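Local coordinates for hypothetical protein Atu1826 (PDB 2I3D) that is of unknown function but is probably a hydrolase of the alpha/beta hydrolase fold, at residues B[63-68]-B[127-132]; B[135-140]-B[147-152]; B[173-178]-B[185-190]; B[192-195]-B[201-204]; B[229-232]-B[236-239]. One frame throughout, in Å; residues are numbered along the deposited sequence.

Interaction 1: B[63-68]-B[127-132]; sequences MNNQIV and AGYSFG
The ring of Y129 has the side chain of I67 over one face and N65 with V68 at its rim. CG2 of I67 lies above the CD2 side of the ring, while the longer branch reaches on toward the hydroxyl end: I67 CD1 makes an off-centre CH-pi contact, 4.1 Å from the ring centroid of Y129 and 30° off its normal. At the edge, N65 OD1 comes within 3.6 Å of Y129 CD2, with the amide plane turned 43° from the ring plane, and V68 CG2 adds a looser apolar touch. N65 is the N-cap of helix 66-77. In the conformer described, its CG stands anti to the backbone N (chi1 164°), which puts N65 OD1 3.1 Å from V68 N in a capping bond that uses a lone pair in the carbonyl plane. The other end of the same amide is tied by water: the molecule accepts from N65 ND2 at 2.9 Å and donates to Y129 OH at 2.8 Å. The phenol oxygen is also hydrogen-bonded to H212 O, so two partners fix the far end of the ring. Y129 precedes S130, which has the position of the nucleophile in a probable GxSxG elbow. The contact thus sets the start of helix 66-77 against the C-terminal end of strand 124-129, a buried place where strands 49-53 and 146-152 flank that strand and F214 packs on I67.

Interaction 2: B[135-140]-B[147-152]; sequences IGMQLL and EGFMSI
Helix 135-140 runs nearly antiparallel to strand 147-152, at 162° between their directions and with axes 9.0 Å apart at closest approach. The space between is filled by M137, a selenomethionine, and L140 from the helix and by F149 and S151 from the strand. M137 is modelled in two conformers; in the one described, the chain is bent at its last torsion (chi3 82°), which swings its methyl group over one face of the F149 ring. There M137 CE sits 3.8 Å from the F149 centroid in a CH-pi contact, displaced toward the CZ rim, while the selenium stands farther off and oblique in a Met-aromatic arrangement. L140 CD2 meets the same ring obliquely, 3.6 Å from F149 CD2, so methyl groups one helical turn apart brace a single aromatic side chain. Nearer the C-terminal end of the strand, S151 OG lies 3.3 Å from M137 SE of this conformer. All four side chains are buried, and L164 adds to the packing around M137. This is the helix-on-sheet packing of a beta-alpha-beta crossover, in which helix 131-142 links the parallel neighbours 124-129 and 146-152; the strand-to-helix turn of this unit carries the probable nucleophile elbow, as in alpha/beta hydrolases.

Interaction 3: B[173-178]-B[185-190]; sequences IINGDA and KDVNGL
N175 OD1 accepts a hydrogen bond from a water at 2.9 Å. The same water approaches N188 OD1 on the helix, but at a distance too short to be trusted, so a bridge between the two amides is doubtful. At the other end of the N175 amide, ND2 has a weak hydrogen bond with H204 NE2 on the adjacent strand; this bond and the water are consistent with the amide orientation modelled. The first torsion of N175 sets CG between the backbone N and the carbonyl carbon (chi1 65°), turning the amide to meet V187, which comes from the opposite direction. V187 CB is 3.6 Å from N175 OD1, while V187 CG1 is 3.7 Å from N175 ND2, so the valine spans the amide from its oxygen to its nitrogen. Two residues earlier, on the same side of the strand, the contact becomes purely apolar: I173 CG2 touches V187 CG1 at 3.9 Å, the two side chains sliding past each other in opposite directions. V187 is thereby shared by an aliphatic and a polar neighbour, and H204 also packs against it. The arrangement belongs to the beta-alpha-beta unit of strand 171-176, helix 184-195 and strand 202-207, with the helix laid on the sheet, consistent with the alpha/beta hydrolase fold.

Interaction 4: B[192-195]-B[201-204]; sequences EKLK and LITH
The second half of a beta-alpha-beta crossover is formed here, where the C-terminal part of helix 184-195 packs against the start of strand 202-207, an outermost strand of the sheet within this chain. I202 lies at the middle of the contact, with L194 and K195 crossing it obliquely. L194 CB rests on I202 CG1 at 3.7 Å, and farther out the methyl groups L194 CD1 and I202 CD1 approach to 4.1 Å; both residues are buried. K195 takes a more superficial path. From its CG, anti to the carbonyl carbon (chi1 -68°), the chain runs extended along the strand, so that its aliphatic part passes I202 and K195 CE comes 3.3 Å from I202 O. The ammonium group then arrives beside H204, crossing that side chain at about a right angle, with K195 NZ 4.0 Å from H204 CB. A water joins the two polar ends: it accepts from K195 NZ at 2.9 Å and lies 2.7 Å from H204 ND1, in the plane of the imidazole. Deeper in, I173 of strand 171-176 touches L194, I202 and H204, and V191, earlier in the same helix, also packs on I202 and H204, so this part of the helix is seated across strand 202-207 and its neighbour 171-176.

Interaction 5: B[229-232]-B[236-239]; sequences LDRR and ELVP
R231 meets E236 through both backbone and side chain. Its carbonyl oxygen accepts from E236 N at 3.0 Å, and R231 NE forms a salt bridge to E236 OE1 at 2.9 Å with a nearly straight N-H...O angle of 170°. The carboxylate oxygen lies close to the guanidinium plane, whereas the arginine meets the carboxylate from above its plane, the two groups being turned 51° apart. A water in the guanidinium plane accepts from R231 NH2 and donates to E236 OE1, and L237 CD2 lies over one face of the guanidinium. E236 OE2 is hydrogen-bonded to N234 ND2, so both carboxylate oxygens are engaged. R232 follows with a chain bent at chi2 (-77°) and chi3, which folds its guanidinium under V238: V238 CG2 stands over one face, 3.2 Å from R232 NE. R232 CD passes E236 O at 3.3 Å, and a second water ties together R232 O, E236 O and, at 3.2 Å, R232 NE. R232 NH1 is bonded to Y228 OH and R232 NH2 to E147 O. The segment 236-239 thus leads on past the C-terminal end of helix 218-233 at the surface, with R232 reaching strand 146-152 and L237 packing on L201 just ahead of strand 202-207.

How the interactions relate
Interactions 1 and 2 are buried near the middle of the sheet and meet where strands 124-129 and 146-152 pair, as through G128 O and I152 N; both centre on an aromatic ring, but interaction 1 adds an N-cap amide and a water, whereas interaction 2 is almost wholly apolar. Interactions 3 and 4 share helix 184-195 and lie toward the sheet's edge, joined by the I173-T203 backbone bond. Their apolar parts are accompanied by polar groups that bind water, and interaction 4 is only partly buried. Interaction 2 reaches interaction 4 through F149 and I202. Interaction 5 is a surface contact governed by arginines, a carboxylate and waters, yet it ties the C-terminal segment to interactions 2 and 4.

Interaction 1: B[63-68]-B[127-132]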
# COMPACT_ATOMS: atom_id res chain seq x y z
N MSE B 63 -6.86 5.07 -2.91
CA MSE B 63 -6.14 6.33 -3.09
C MSE B 63 -5.04 6.54 -2.06
O MSE B 63 -4.24 7.47 -2.21
CB MSE B 63 -7.11 7.51 -3.04
CG MSE B 63 -7.65 7.77 -1.61
SE MSE B 63 -8.98 9.12 -1.63
CE MSE B 63 -9.31 9.14 0.27
N ASN B 64 -5.03 5.75 -0.99
CA ASN B 64 -3.94 5.93 -0.03
C ASN B 64 -2.83 4.90 -0.05
O ASN B 64 -1.96 4.95 0.81
CB ASN B 64 -4.48 6.10 1.37
CG ASN B 64 -5.32 7.36 1.51
OD1 ASN B 64 -6.43 7.26 1.96
ND2 ASN B 64 -4.82 8.53 1.04
N ASN B 65 -2.87 4.00 -1.05
CA ASN B 65 -1.73 3.15 -1.38
C ASN B 65 -0.45 4.02 -1.45
O ASN B 65 -0.48 5.16 -1.93
CB ASN B 65 -2.06 2.38 -2.69
CG ASN B 65 -0.85 1.76 -3.38
OD1 ASN B 65 -0.13 2.43 -4.10
ND2 ASN B 65 -0.71 0.44 -3.24
N GLN B 66 0.69 3.52 -0.93
CA GLN B 66 1.89 4.39 -0.81
C GLN B 66 2.35 4.93 -2.17
O GLN B 66 2.73 6.07 -2.27
CB GLN B 66 3.05 3.67 -0.11
CG GLN B 66 2.69 3.10 1.29
CD GLN B 66 2.01 4.14 2.25
OE1 GLN B 66 2.11 5.37 2.07
NE2 GLN B 66 1.34 3.62 3.27
N ILE B 67 2.34 4.08 -3.17
CA ILE B 67 2.78 4.52 -4.53
C ILE B 67 1.82 5.61 -5.07
O ILE B 67 2.26 6.62 -5.60
CB ILE B 67 2.88 3.32 -5.49
CG1 ILE B 67 4.06 2.41 -5.07
CG2 ILE B 67 3.03 3.79 -6.95
CD1 ILE B 67 4.09 1.10 -5.83
N VAL B 68 0.51 5.40 -4.87
CA VAL B 68 -0.47 6.41 -5.26
C VAL B 68 -0.23 7.75 -4.53
O VAL B 68 -0.19 8.85 -5.15
CB VAL B 68 -1.91 5.90 -5.06
CG1 VAL B 68 -2.88 7.04 -5.38
CG2 VAL B 68 -2.18 4.61 -5.95
N ALA B 127 -1.48 10.04 -13.88
CA ALA B 127 -0.52 9.03 -13.42
C ALA B 127 -1.35 7.91 -12.84
O ALA B 127 -2.22 8.18 -11.98
CB ALA B 127 0.41 9.62 -12.38
N GLY B 128 -1.12 6.68 -13.28
CA GLY B 128 -1.92 5.54 -12.81
C GLY B 128 -1.04 4.35 -12.45
O GLY B 128 -0.02 4.14 -13.08
N TYR B 129 -1.46 3.56 -11.47
CA TYR B 129 -0.69 2.39 -11.04
C TYR B 129 -1.54 1.14 -11.22
O TYR B 129 -2.67 1.06 -10.73
CB TYR B 129 -0.28 2.64 -9.56
CG TYR B 129 0.33 1.46 -8.87
CD1 TYR B 129 1.09 0.52 -9.58
CD2 TYR B 129 0.15 1.28 -7.49
CE1 TYR B 129 1.65 -0.63 -8.89
CE2 TYR B 129 0.67 0.17 -6.83
CZ TYR B 129 1.40 -0.77 -7.52
OH TYR B 129 1.91 -1.80 -6.78
N SER B 130 -1.01 0.17 -11.97
CA SER B 130 -1.65 -1.09 -12.21
C SER B 130 -2.97 -0.88 -12.99
O SER B 130 -2.95 -0.26 -14.06
CB SER B 130 -1.82 -1.87 -10.90
OG SER B 130 -2.07 -3.25 -11.12
N PHE B 131 -4.11 -1.37 -12.46
CA PHE B 131 -5.41 -1.09 -13.11
C PHE B 131 -5.58 0.43 -13.37
O PHE B 131 -6.11 0.85 -14.40
CB PHE B 131 -6.51 -1.64 -12.21
CG PHE B 131 -7.93 -1.25 -12.62
CD1 PHE B 131 -8.67 -2.08 -13.44
CD2 PHE B 131 -8.54 -0.15 -12.04
CE1 PHE B 131 -10.00 -1.75 -13.73
CE2 PHE B 131 -9.87 0.19 -12.32
CZ PHE B 131 -10.58 -0.60 -13.17
N GLY B 132 -5.12 1.26 -12.42
CA GLY B 132 -5.16 2.71 -12.59
C GLY B 132 -4.42 3.20 -13.84
O GLY B 132 -4.83 4.21 -14.41
O HOH W 1 1.29 -1.50 -4.05

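Interaction 2: B[135-140]-B[147-152]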
# COMPACT_ATOMS: atom_id res chain seq x y z
N ILE B 135 -6.94 2.53 -16.77
CA ILE B 135 -7.90 3.64 -16.78
C ILE B 135 -7.25 4.98 -17.20
O ILE B 135 -7.80 5.74 -18.02
CB ILE B 135 -8.61 3.80 -15.42
CG1 ILE B 135 -9.25 2.46 -14.98
CG2 ILE B 135 -9.62 5.00 -15.47
CD1 ILE B 135 -10.45 2.03 -15.88
N GLY B 136 -6.03 5.26 -16.70
CA GLY B 136 -5.36 6.49 -17.03
C GLY B 136 -5.10 6.66 -18.53
O GLY B 136 -5.30 7.75 -19.10
N MSE B 137 -4.66 5.58 -19.16
CA MSE B 137 -4.36 5.67 -20.59
C MSE B 137 -5.65 5.80 -21.41
O MSE B 137 -5.64 6.42 -22.49
CB MSE B 137 -3.41 4.57 -21.06
CG MSE B 137 -2.04 4.65 -20.34
SE MSE B 137 -0.63 3.60 -21.12
CE MSE B 137 -0.10 4.87 -22.53
N GLN B 138 -6.76 5.23 -20.91
CA GLN B 138 -8.04 5.41 -21.58
C GLN B 138 -8.46 6.89 -21.45
O GLN B 138 -8.99 7.50 -22.39
CB GLN B 138 -9.09 4.49 -20.97
CG GLN B 138 -8.87 3.02 -21.31
CD GLN B 138 -9.94 2.14 -20.67
OE1 GLN B 138 -11.12 2.17 -21.09
NE2 GLN B 138 -9.55 1.41 -19.61
N LEU B 139 -8.22 7.48 -20.28
CA LEU B 139 -8.62 8.88 -20.10
C LEU B 139 -7.77 9.78 -21.04
O LEU B 139 -8.28 10.70 -21.69
CB LEU B 139 -8.46 9.30 -18.65
CG LEU B 139 -8.91 10.72 -18.31
CD1 LEU B 139 -10.45 10.84 -18.44
CD2 LEU B 139 -8.45 11.07 -16.89
N LEU B 140 -6.47 9.47 -21.10
CA LEU B 140 -5.53 10.15 -22.00
C LEU B 140 -6.05 10.14 -23.43
O LEU B 140 -6.09 11.18 -24.11
CB LEU B 140 -4.20 9.38 -21.95
CG LEU B 140 -3.11 9.73 -22.98
CD1 LEU B 140 -2.54 11.07 -22.63
CD2 LEU B 140 -2.01 8.70 -23.01
N GLU B 147 -1.36 16.04 -21.62
CA GLU B 147 -0.13 16.12 -22.43
C GLU B 147 1.01 15.23 -21.94
O GLU B 147 2.07 15.15 -22.58
CB GLU B 147 0.33 17.57 -22.59
CG GLU B 147 0.80 18.25 -21.34
CD GLU B 147 1.26 19.68 -21.61
OE1 GLU B 147 2.43 19.99 -21.33
OE2 GLU B 147 0.45 20.48 -22.15
N GLY B 148 0.77 14.51 -20.84
CA GLY B 148 1.79 13.58 -20.33
C GLY B 148 1.11 12.55 -19.47
O GLY B 148 0.04 12.81 -18.89
N PHE B 149 1.77 11.40 -19.35
CA PHE B 149 1.26 10.37 -18.45
C PHE B 149 2.41 9.61 -17.80
O PHE B 149 3.54 9.63 -18.32
CB PHE B 149 0.39 9.36 -19.21
CG PHE B 149 1.16 8.55 -20.26
CD1 PHE B 149 1.83 7.37 -19.92
CD2 PHE B 149 1.25 9.00 -21.59
CE1 PHE B 149 2.55 6.64 -20.88
CE2 PHE B 149 1.95 8.27 -22.54
CZ PHE B 149 2.62 7.09 -22.18
N MSE B 150 2.08 8.96 -16.68
CA MSE B 150 2.94 7.95 -16.09
C MSE B 150 2.07 6.72 -15.92
O MSE B 150 0.92 6.83 -15.38
CB MSE B 150 3.42 8.42 -14.73
CG MSE B 150 4.33 9.61 -14.82
SE MSE B 150 4.91 10.00 -12.99
CE MSE B 150 5.91 11.60 -13.45
N SER B 151 2.58 5.56 -16.37
CA SER B 151 1.86 4.28 -16.22
C SER B 151 2.80 3.36 -15.48
O SER B 151 3.78 2.90 -16.05
CB SER B 151 1.48 3.68 -17.56
OG SER B 151 0.42 4.40 -18.10
N ILE B 152 2.49 3.12 -14.21
CA ILE B 152 3.31 2.32 -13.32
C ILE B 152 2.69 0.90 -13.31
O ILE B 152 1.51 0.72 -12.97
CB ILE B 152 3.31 2.87 -11.91
CG1 ILE B 152 3.98 4.26 -11.90
CG2 ILE B 152 4.10 1.93 -11.02
CD1 ILE B 152 3.18 5.44 -12.50

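Interaction 3: B[173-178]-B[185-190]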
# COMPACT_ATOMS: atom_id res chain seq x y z
N ILE B 173 6.51 4.70 -18.89
CA ILE B 173 5.99 3.39 -18.49
C ILE B 173 7.10 2.81 -17.65
O ILE B 173 8.27 2.77 -18.08
CB ILE B 173 5.65 2.51 -19.70
CG1 ILE B 173 4.48 3.12 -20.46
CG2 ILE B 173 5.33 1.09 -19.27
CD1 ILE B 173 4.07 2.40 -21.75
N ILE B 174 6.75 2.36 -16.44
CA ILE B 174 7.78 1.82 -15.56
C ILE B 174 7.27 0.53 -14.92
O ILE B 174 6.13 0.46 -14.46
CB ILE B 174 8.29 2.90 -14.53
CG1 ILE B 174 9.35 2.36 -13.58
CG2 ILE B 174 7.07 3.53 -13.79
CD1 ILE B 174 10.19 3.60 -13.10
N ASN B 175 8.09 -0.52 -14.97
CA ASN B 175 7.66 -1.86 -14.50
C ASN B 175 8.87 -2.57 -13.95
O ASN B 175 10.01 -2.17 -14.24
CB ASN B 175 6.99 -2.71 -15.60
CG ASN B 175 7.97 -3.08 -16.76
OD1 ASN B 175 8.19 -4.27 -17.09
ND2 ASN B 175 8.53 -2.06 -17.39
N GLY B 176 8.63 -3.58 -13.15
CA GLY B 176 9.75 -4.35 -12.59
C GLY B 176 10.02 -5.67 -13.29
O GLY B 176 9.11 -6.33 -13.78
N ASP B 177 11.27 -6.13 -13.22
CA ASP B 177 11.62 -7.37 -13.93
C ASP B 177 11.32 -8.61 -13.08
O ASP B 177 11.55 -9.75 -13.53
CB ASP B 177 13.08 -7.38 -14.44
CG ASP B 177 14.11 -7.39 -13.33
OD1 ASP B 177 13.75 -7.61 -12.14
OD2 ASP B 177 15.31 -7.20 -13.65
N ALA B 178 10.78 -8.41 -11.88
CA ALA B 178 10.36 -9.53 -11.01
C ALA B 178 8.82 -9.59 -10.86
O ALA B 178 8.27 -10.27 -9.98
CB ALA B 178 11.04 -9.42 -9.64
N LYS B 185 7.89 -9.55 -20.47
CA LYS B 185 7.61 -9.79 -21.88
C LYS B 185 6.33 -9.08 -22.32
O LYS B 185 6.26 -8.55 -23.43
CB LYS B 185 7.53 -11.29 -22.17
CG LYS B 185 7.10 -11.66 -23.60
CD LYS B 185 7.41 -13.19 -23.91
CE LYS B 185 6.38 -14.11 -23.29
NZ LYS B 185 6.68 -15.54 -23.71
N ASP B 186 5.31 -9.09 -21.46
CA ASP B 186 4.04 -8.49 -21.84
C ASP B 186 4.17 -6.97 -21.86
O ASP B 186 3.67 -6.30 -22.79
CB ASP B 186 2.96 -8.91 -20.86
CG ASP B 186 2.83 -10.40 -20.83
OD1 ASP B 186 2.08 -10.92 -21.67
OD2 ASP B 186 3.53 -11.05 -20.04
N VAL B 187 4.82 -6.40 -20.83
CA VAL B 187 5.02 -4.94 -20.86
C VAL B 187 5.86 -4.51 -22.07
O VAL B 187 5.58 -3.49 -22.68
CB VAL B 187 5.57 -4.38 -19.53
CG1 VAL B 187 5.64 -2.82 -19.63
CG2 VAL B 187 4.62 -4.78 -18.41
N ASN B 188 6.88 -5.29 -22.40
CA ASN B 188 7.76 -4.93 -23.51
C ASN B 188 7.02 -4.91 -24.83
O ASN B 188 7.22 -4.03 -25.67
CB ASN B 188 8.92 -5.93 -23.64
CG ASN B 188 9.96 -5.75 -22.57
OD1 ASN B 188 9.98 -4.71 -21.88
ND2 ASN B 188 10.83 -6.76 -22.39
N GLY B 189 6.08 -5.85 -24.97
CA GLY B 189 5.29 -5.94 -26.21
C GLY B 189 4.40 -4.72 -26.38
O GLY B 189 4.25 -4.19 -27.50
N LEU B 190 3.78 -4.24 -25.28
CA LEU B 190 2.97 -3.02 -25.36
C LEU B 190 3.89 -1.82 -25.72
O LEU B 190 3.58 -1.01 -26.60
CB LEU B 190 2.31 -2.73 -24.01
CG LEU B 190 1.72 -1.32 -23.80
CD1 LEU B 190 0.62 -1.02 -24.80
CD2 LEU B 190 1.23 -1.10 -22.33
O HOH W 2 9.89 -4.61 -19.38

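Interaction 4: B[192-195]-B[201-204]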
# COMPACT_ATOMS: atom_id res chain seq x y z
N GLU B 192 6.83 -1.82 -27.24
CA GLU B 192 7.28 -1.93 -28.64
C GLU B 192 6.20 -1.46 -29.61
O GLU B 192 6.51 -0.77 -30.62
CB GLU B 192 7.71 -3.36 -28.98
CG GLU B 192 9.04 -3.76 -28.37
CD GLU B 192 10.22 -3.02 -28.98
OE1 GLU B 192 10.46 -3.12 -30.21
OE2 GLU B 192 10.91 -2.32 -28.23
N LYS B 193 4.94 -1.81 -29.35
CA LYS B 193 3.82 -1.33 -30.19
C LYS B 193 3.74 0.20 -30.16
O LYS B 193 3.69 0.85 -31.20
CB LYS B 193 2.50 -2.00 -29.73
CG LYS B 193 1.22 -1.39 -30.26
CD LYS B 193 1.12 -1.64 -31.74
CE LYS B 193 -0.16 -1.03 -32.28
NZ LYS B 193 -0.18 -1.04 -33.78
N LEU B 194 3.82 0.79 -28.96
CA LEU B 194 3.69 2.23 -28.84
C LEU B 194 4.87 2.94 -29.50
O LEU B 194 4.68 4.03 -30.03
CB LEU B 194 3.61 2.67 -27.37
CG LEU B 194 2.34 2.14 -26.69
CD1 LEU B 194 2.27 2.68 -25.24
CD2 LEU B 194 1.05 2.45 -27.51
N LYS B 195 6.04 2.31 -29.48
CA LYS B 195 7.27 2.93 -30.03
C LYS B 195 7.23 3.01 -31.57
O LYS B 195 8.03 3.74 -32.19
CB LYS B 195 8.55 2.24 -29.50
CG LYS B 195 8.73 2.51 -27.98
CD LYS B 195 10.07 2.01 -27.40
CE LYS B 195 10.42 2.76 -26.05
NZ LYS B 195 11.58 2.10 -25.34
N LEU B 201 7.43 10.20 -27.63
CA LEU B 201 8.52 9.39 -27.06
C LEU B 201 7.95 8.67 -25.84
O LEU B 201 7.46 9.32 -24.88
CB LEU B 201 9.67 10.29 -26.57
CG LEU B 201 10.85 9.53 -25.92
CD1 LEU B 201 11.49 8.57 -26.94
CD2 LEU B 201 11.90 10.47 -25.37
N ILE B 202 8.06 7.34 -25.90
CA ILE B 202 7.76 6.47 -24.76
C ILE B 202 9.06 6.24 -23.99
O ILE B 202 10.04 5.68 -24.54
CB ILE B 202 7.13 5.11 -25.18
CG1 ILE B 202 5.82 5.33 -25.94
CG2 ILE B 202 6.88 4.22 -23.97
CD1 ILE B 202 4.69 6.01 -25.15
N THR B 203 9.11 6.71 -22.75
CA THR B 203 10.28 6.47 -21.88
C THR B 203 9.90 5.23 -21.07
O THR B 203 8.92 5.26 -20.32
CB THR B 203 10.57 7.68 -20.97
OG1 THR B 203 11.02 8.77 -21.81
CG2 THR B 203 11.66 7.36 -19.94
N HIS B 204 10.65 4.15 -21.26
CA HIS B 204 10.30 2.88 -20.63
C HIS B 204 11.45 2.44 -19.74
O HIS B 204 12.54 2.10 -20.24
CB HIS B 204 10.04 1.81 -21.68
CG HIS B 204 9.80 0.46 -21.09
ND1 HIS B 204 10.09 -0.72 -21.75
CD2 HIS B 204 9.28 0.11 -19.88
CE1 HIS B 204 9.75 -1.75 -20.97
NE2 HIS B 204 9.25 -1.27 -19.85
O HOH W 3 11.33 -0.53 -24.19

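Interaction 5: B[229-232]-B[236-239]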
# COMPACT_ATOMS: atom_id res chain seq x y z
N LEU B 229 9.65 13.53 -14.55
CA LEU B 229 8.81 14.73 -14.56
C LEU B 229 9.70 15.98 -14.64
O LEU B 229 9.39 16.93 -15.37
CB LEU B 229 7.93 14.74 -13.31
CG LEU B 229 7.01 15.96 -13.18
CD1 LEU B 229 6.06 15.98 -14.36
CD2 LEU B 229 6.24 15.85 -11.84
N ASP B 230 10.81 15.96 -13.91
CA ASP B 230 11.75 17.08 -13.94
C ASP B 230 12.32 17.31 -15.32
O ASP B 230 12.37 18.47 -15.80
CB ASP B 230 12.85 16.88 -12.89
CG ASP B 230 12.35 17.22 -11.49
OD1 ASP B 230 11.27 17.88 -11.36
OD2 ASP B 230 13.01 16.82 -10.51
N ARG B 231 12.70 16.22 -15.99
CA ARG B 231 13.18 16.37 -17.36
C ARG B 231 12.08 16.89 -18.29
O ARG B 231 12.32 17.82 -19.10
CB ARG B 231 13.82 15.08 -17.86
CG ARG B 231 15.17 14.86 -17.18
CD ARG B 231 15.82 13.52 -17.58
NE ARG B 231 16.37 13.52 -18.94
CZ ARG B 231 16.86 12.43 -19.52
NH1 ARG B 231 16.92 11.26 -18.82
NH2 ARG B 231 17.36 12.53 -20.76
N ARG B 232 10.86 16.36 -18.16
CA ARG B 232 9.76 16.82 -19.02
C ARG B 232 9.47 18.29 -18.74
O ARG B 232 9.24 19.04 -19.67
CB ARG B 232 8.50 15.94 -18.78
CG ARG B 232 8.57 14.54 -19.42
CD ARG B 232 8.32 14.59 -20.93
NE ARG B 232 7.09 15.32 -21.31
CZ ARG B 232 5.88 14.75 -21.49
NH1 ARG B 232 5.69 13.44 -21.26
NH2 ARG B 232 4.85 15.49 -21.86
N GLU B 236 12.49 18.38 -22.03
CA GLU B 236 13.10 17.17 -22.60
C GLU B 236 12.11 16.01 -22.83
O GLU B 236 10.96 16.05 -22.38
CB GLU B 236 14.18 16.64 -21.63
CG GLU B 236 15.32 17.65 -21.36
CD GLU B 236 16.21 17.21 -20.24
OE1 GLU B 236 16.70 16.05 -20.29
OE2 GLU B 236 16.43 18.00 -19.31
N LEU B 237 12.61 14.96 -23.48
CA LEU B 237 11.91 13.67 -23.57
C LEU B 237 10.55 13.75 -24.31
O LEU B 237 9.62 13.00 -24.03
CB LEU B 237 11.77 13.04 -22.17
CG LEU B 237 13.11 12.82 -21.47
CD1 LEU B 237 12.81 12.15 -20.15
CD2 LEU B 237 14.06 11.92 -22.34
N VAL B 238 10.44 14.74 -25.20
CA VAL B 238 9.38 14.80 -26.15
C VAL B 238 10.05 15.17 -27.50
O VAL B 238 11.02 15.94 -27.53
CB VAL B 238 8.40 15.89 -25.76
CG1 VAL B 238 7.35 16.15 -26.84
CG2 VAL B 238 7.69 15.53 -24.49
N PRO B 239 9.56 14.61 -28.60
CA PRO B 239 10.16 14.87 -29.90
C PRO B 239 10.10 16.34 -30.31
O PRO B 239 9.24 17.09 -29.84
CB PRO B 239 9.33 13.98 -30.86
CG PRO B 239 8.70 12.93 -29.97
CD PRO B 239 8.47 13.62 -28.66
O HOH W 4 17.16 14.76 -22.59
O HOH W 5 8.81 17.83 -22.14